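Local coordinates for extracellular solute-binding protein (Bordetella parapertussis, PDB 3PU5) that probably captures a small solute, perhaps a polyamine, outside the cytoplasmic membrane and delivers it to a transporter for uptake, at residues 133-136 with 140-143; 176-181 with 316-321. One frame throughout, in Å; residues are numbered along the deposited sequence.

How the contacts relate
Both contacts lie on the same side of the chain's centre, in what is probably one lobe of a two-lobed type 2 periplasmic binding protein fold, their own centres about 19 Å apart. Contact 1 comes first along the chain, where helix 129-138 turns into the loop before strand 145-148. Contact 2 follows in sequence and joins helix 174-184, which leads toward strand 188-192, to the last helix, 305-322. The two touch where Val-133 CG1 packs 3.7 Å from Thr-180 CG2, making helix 174-184 the shared element: one flank meets helix 129-138, another the C-terminal helix. Strands 145-148 and 188-192, which follow helices 129-138 and 174-184, pair in parallel.

Contact 1: 133-136 with 140-143; sequences VERT and EFGK
The guanidinium of Arg-135 has Phe-141 CE1 over one face, 3.5 Å above the plane and displaced toward the rim, and Glu-140 OE1 at its edge. Its plane is turned 44° from the Phe-141 ring, so the two do not lie flat as a stack. The phenyl ring in turn meets Thr-136 OG1 at its own edge, 3.5 Å from Phe-141 CD2, while Arg-135 CB comes in obliquely, 3.5 Å from Phe-141 CZ. Here the chain folds back on the C-terminal turn of helix 129-138 before it heads for strand 145-148, and Glu-140 N donates to Arg-135 O at 3.1 Å, a six-to-one backbone bond that closes the end of the helix. The same two residues also join through their side chains. Arg-135 NE reaches Glu-140 OE1 at 2.8 Å in a salt bridge, but the bond is bent (143° at the hydrogen), and NE meets the oxygen from above the carboxylate plane. A kink in the arginine chain at chi3 (67°) turns its end across the extended glutamate, and the two side chains cross at about a right angle. Arg-135 NH1 has a second carboxylate partner in Glu-131, which probably helps fix the guanidinium's rotation. Thr-136 OG1 is bound to Phe-132 O one turn back. Ile-122 and Val-126 pack on the Phe-141 ring, while Glu-140 is exposed. Beyond the side chains, a water ties the helix end to the loop: it donates to Thr-136 O at 2.8 Å and to Gly-142 O at 2.9 Å, and accepts from Phe-141 N at 3.0 Å.

Contact 2: 176-181 with 316-321; sequences ASIATL and LDLWNK
Ile-178 reaches across from helix 174-184 to the C-terminal helix 305-322, meeting the backbone of Trp-319 and the side chain of Leu-318. Its CG1 lies beside the backbone N (chi1 -69°), and a second bend at chi2 carries the terminal methyl, CD1, to 3.8 Å from Trp-319 CA. Farther back on the same branch, Ile-178 CG1 rests 3.8 Å from Leu-318 CB, the two side chains crossing at a slant. Trp-319 takes a different first torsion: its CG is anti to the backbone N (chi1 179°), which carries the indole outward from its helix, toward Leu-181. There Leu-181 CD2 approaches Trp-319 CZ3 obliquely, at a separation of 3.2 Å that is short for two carbons and doubtful. The contact is carried by apolar side chains, with Ile-178 also lying against the backbone of Trp-319. Thr-180 faces another way, and its OG1 donates to Ala-176 O, which also accepts the helical bond from Thr-180 N on the opposite face of its carbonyl plane. The short segments run the same way, 25° apart, with axes 10.1 Å apart. Helix 156-167 borders the contact, Leu-160 touching both Leu-181 and Trp-319, while the indole meets Phe-191 of strand 188-192 edge-to-face.

Contact 1: 133-136 with 140-143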
loop_
_atom_site.group_PDB
_atom_site.type_symbol
_atom_site.label_atom_id
_atom_site.label_comp_id
_atom_site.label_asym_id
_atom_site.label_seq_id
_atom_site.Cartn_x
_atom_site.Cartn_y
_atom_site.Cartn_z
ATOM N N VAL A 133 -9.938 -3.676 -19.089
ATOM C CA VAL A 133 -10.210 -5.085 -19.367
ATOM C C VAL A 133 -10.849 -5.304 -20.746
ATOM O O VAL A 133 -10.356 -6.086 -21.553
ATOM C CB VAL A 133 -11.113 -5.720 -18.280
ATOM C CG1 VAL A 133 -11.522 -7.141 -18.683
ATOM C CG2 VAL A 133 -10.411 -5.715 -16.936
ATOM N N GLU A 134 -11.943 -4.607 -21.012
ATOM C CA GLU A 134 -12.715 -4.866 -22.218
ATOM C C GLU A 134 -11.952 -4.464 -23.470
ATOM O O GLU A 134 -12.038 -5.140 -24.483
ATOM C CB GLU A 134 -14.070 -4.159 -22.165
ATOM C CG GLU A 134 -14.965 -4.619 -21.029
ATOM C CD GLU A 134 -15.243 -6.117 -21.041
ATOM O OE1 GLU A 134 -15.218 -6.739 -22.128
ATOM O OE2 GLU A 134 -15.493 -6.677 -19.950
ATOM N N ARG A 135 -11.205 -3.365 -23.404
ATOM C CA ARG A 135 -10.387 -2.957 -24.541
ATOM C C ARG A 135 -9.215 -3.929 -24.756
ATOM O O ARG A 135 -8.837 -4.225 -25.899
ATOM C CB ARG A 135 -9.922 -1.498 -24.403
ATOM C CG ARG A 135 -11.049 -0.477 -24.622
ATOM C CD ARG A 135 -10.569 0.972 -24.476
ATOM N NE ARG A 135 -9.636 1.369 -25.528
ATOM C CZ ARG A 135 -9.022 2.551 -25.584
ATOM N NH1 ARG A 135 -9.249 3.461 -24.643
ATOM N NH2 ARG A 135 -8.186 2.829 -26.580
ATOM N N THR A 136 -8.645 -4.438 -23.665
ATOM C CA THR A 136 -7.604 -5.462 -23.797
ATOM C C THR A 136 -8.140 -6.694 -24.534
ATOM O O THR A 136 -7.545 -7.173 -25.496
ATOM C CB THR A 136 -7.065 -5.899 -22.426
ATOM O OG1 THR A 136 -6.380 -4.799 -21.819
ATOM C CG2 THR A 136 -6.102 -7.082 -22.578
ATOM N N GLU A 140 -7.542 -4.190 -28.692
ATOM C CA GLU A 140 -7.197 -2.815 -29.045
ATOM C C GLU A 140 -5.770 -2.398 -28.679
ATOM O O GLU A 140 -5.223 -1.468 -29.270
ATOM C CB GLU A 140 -8.205 -1.833 -28.438
ATOM C CG GLU A 140 -9.639 -2.058 -28.899
ATOM C CD GLU A 140 -10.576 -0.966 -28.394
ATOM O OE1 GLU A 140 -10.066 0.100 -27.978
ATOM O OE2 GLU A 140 -11.810 -1.175 -28.411
ATOM N N PHE A 141 -5.167 -3.072 -27.703
ATOM C CA PHE A 141 -3.798 -2.755 -27.321
ATOM C C PHE A 141 -2.813 -3.777 -27.893
ATOM O O PHE A 141 -1.634 -3.770 -27.543
ATOM C CB PHE A 141 -3.657 -2.678 -25.786
ATOM C CG PHE A 141 -4.713 -1.827 -25.114
ATOM C CD1 PHE A 141 -4.995 -0.548 -25.585
ATOM C CD2 PHE A 141 -5.417 -2.304 -24.011
ATOM C CE1 PHE A 141 -5.963 0.243 -24.969
ATOM C CE2 PHE A 141 -6.386 -1.520 -23.386
ATOM C CZ PHE A 141 -6.654 -0.241 -23.863
ATOM N N GLY A 142 -3.290 -4.661 -28.768
ATOM C CA GLY A 142 -2.433 -5.707 -29.295
ATOM C C GLY A 142 -1.957 -6.611 -28.170
ATOM O O GLY A 142 -2.694 -6.877 -27.225
ATOM N N LYS A 143 -0.727 -7.095 -28.266
ATOM C CA LYS A 143 -0.181 -7.927 -27.205
ATOM C C LYS A 143 0.815 -7.126 -26.370
ATOM O O LYS A 143 1.920 -7.581 -26.084
ATOM C CB LYS A 143 0.467 -9.191 -27.782
ATOM C CG LYS A 143 0.656 -10.311 -26.758
ATOM C CD LYS A 143 1.230 -11.562 -27.416
ATOM C CE LYS A 143 1.889 -12.459 -26.387
ATOM N NZ LYS A 143 0.903 -13.157 -25.519
HETATM O O HOH W 1 -5.318 -5.852 -26.578
#

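Contact 2: 176-181 with 316-321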
loop_
_atom_site.group_PDB
_atom_site.type_symbol
_atom_site.label_atom_id
_atom_site.label_comp_id
_atom_site.label_asym_id
_atom_site.label_seq_id
_atom_site.Cartn_x
_atom_site.Cartn_y
_atom_site.Cartn_z
ATOM N N ALA A 176 -14.495 -15.482 -10.718
ATOM C CA ALA A 176 -14.746 -14.322 -11.570
ATOM C C ALA A 176 -13.453 -13.548 -11.826
ATOM O O ALA A 176 -13.180 -13.132 -12.958
ATOM C CB ALA A 176 -15.810 -13.414 -10.942
ATOM N N SER A 177 -12.661 -13.365 -10.771
ATOM C CA SER A 177 -11.355 -12.712 -10.878
ATOM C C SER A 177 -10.449 -13.390 -11.893
ATOM O O SER A 177 -9.922 -12.746 -12.802
ATOM C CB SER A 177 -10.653 -12.698 -9.518
ATOM O OG SER A 177 -11.354 -11.877 -8.603
ATOM N N ILE A 178 -10.257 -14.694 -11.724
ATOM C CA ILE A 178 -9.442 -15.474 -12.643
ATOM C C ILE A 178 -10.044 -15.548 -14.055
ATOM O O ILE A 178 -9.321 -15.476 -15.055
ATOM C CB ILE A 178 -9.198 -16.891 -12.083
ATOM C CG1 ILE A 178 -8.279 -16.816 -10.849
ATOM C CG2 ILE A 178 -8.611 -17.800 -13.149
ATOM C CD1 ILE A 178 -6.828 -16.448 -11.158
ATOM N N ALA A 179 -11.363 -15.694 -14.132
ATOM C CA ALA A 179 -12.043 -15.730 -15.419
ATOM C C ALA A 179 -11.827 -14.438 -16.210
ATOM O O ALA A 179 -11.693 -14.476 -17.423
ATOM C CB ALA A 179 -13.533 -15.997 -15.231
ATOM N N THR A 180 -11.809 -13.301 -15.519
ATOM C CA THR A 180 -11.547 -12.013 -16.162
ATOM C C THR A 180 -10.147 -11.991 -16.755
ATOM O O THR A 180 -9.962 -11.673 -17.926
ATOM C CB THR A 180 -11.695 -10.838 -15.169
ATOM O OG1 THR A 180 -13.047 -10.783 -14.701
ATOM C CG2 THR A 180 -11.374 -9.521 -15.835
ATOM N N LEU A 181 -9.158 -12.343 -15.940
ATOM C CA LEU A 181 -7.771 -12.339 -16.390
ATOM C C LEU A 181 -7.559 -13.348 -17.513
ATOM O O LEU A 181 -6.766 -13.126 -18.439
ATOM C CB LEU A 181 -6.833 -12.635 -15.219
ATOM C CG LEU A 181 -5.339 -12.630 -15.538
ATOM C CD1 LEU A 181 -4.892 -11.242 -16.013
ATOM C CD2 LEU A 181 -4.561 -13.060 -14.306
ATOM N N LEU A 316 -4.252 -19.028 -5.939
ATOM C CA LEU A 316 -3.041 -19.546 -6.575
ATOM C C LEU A 316 -3.331 -20.799 -7.397
ATOM O O LEU A 316 -2.844 -20.944 -8.519
ATOM C CB LEU A 316 -1.986 -19.867 -5.515
ATOM C CG LEU A 316 -1.409 -18.669 -4.769
ATOM C CD1 LEU A 316 -0.756 -19.109 -3.473
ATOM C CD2 LEU A 316 -0.417 -17.928 -5.656
ATOM N N ASP A 317 -4.115 -21.704 -6.816
ATOM C CA ASP A 317 -4.532 -22.931 -7.491
ATOM C C ASP A 317 -5.240 -22.621 -8.813
ATOM O O ASP A 317 -4.873 -23.153 -9.861
ATOM C CB ASP A 317 -5.467 -23.748 -6.591
ATOM C CG ASP A 317 -4.720 -24.495 -5.492
ATOM O OD1 ASP A 317 -3.473 -24.596 -5.568
ATOM O OD2 ASP A 317 -5.384 -24.995 -4.553
ATOM N N LEU A 318 -6.255 -21.763 -8.755
ATOM C CA LEU A 318 -6.994 -21.347 -9.950
ATOM C C LEU A 318 -6.069 -20.696 -10.970
ATOM O O LEU A 318 -6.180 -20.945 -12.176
ATOM C CB LEU A 318 -8.106 -20.368 -9.583
ATOM C CG LEU A 318 -9.435 -20.946 -9.109
ATOM C CD1 LEU A 318 -10.452 -19.832 -9.002
ATOM C CD2 LEU A 318 -9.925 -22.025 -10.069
ATOM N N TRP A 319 -5.166 -19.853 -10.478
ATOM C CA TRP A 319 -4.167 -19.211 -11.325
ATOM C C TRP A 319 -3.350 -20.279 -12.052
ATOM O O TRP A 319 -3.286 -20.291 -13.277
ATOM C CB TRP A 319 -3.267 -18.298 -10.484
ATOM C CG TRP A 319 -2.156 -17.584 -11.223
ATOM C CD1 TRP A 319 -0.978 -18.127 -11.655
ATOM C CD2 TRP A 319 -2.099 -16.188 -11.565
ATOM N NE1 TRP A 319 -0.205 -17.168 -12.262
ATOM C CE2 TRP A 319 -0.867 -15.968 -12.220
ATOM C CE3 TRP A 319 -2.973 -15.110 -11.398
ATOM C CZ2 TRP A 319 -0.483 -14.708 -12.698
ATOM C CZ3 TRP A 319 -2.592 -13.860 -11.871
ATOM C CH2 TRP A 319 -1.358 -13.670 -12.511
ATOM N N ASN A 320 -2.744 -21.191 -11.299
ATOM C CA ASN A 320 -1.891 -22.214 -11.898
ATOM C C ASN A 320 -2.665 -23.074 -12.889
ATOM O O ASN A 320 -2.086 -23.722 -13.754
ATOM C CB ASN A 320 -1.242 -23.080 -10.815
ATOM C CG ASN A 320 -0.243 -22.306 -9.970
ATOM O OD1 ASN A 320 0.368 -21.342 -10.436
ATOM N ND2 ASN A 320 -0.073 -22.725 -8.718
ATOM N N LYS A 321 -3.985 -23.042 -12.778
ATOM C CA LYS A 321 -4.834 -23.908 -13.578
ATOM C C LYS A 321 -5.285 -23.277 -14.897
ATOM O O LYS A 321 -5.252 -23.924 -15.954
ATOM C CB LYS A 321 -6.057 -24.307 -12.756
ATOM C CG LYS A 321 -6.584 -25.681 -13.078
ATOM C CD LYS A 321 -6.931 -26.427 -11.808
ATOM C CE LYS A 321 -8.046 -25.735 -11.051
ATOM N NZ LYS A 321 -8.621 -26.628 -9.998
#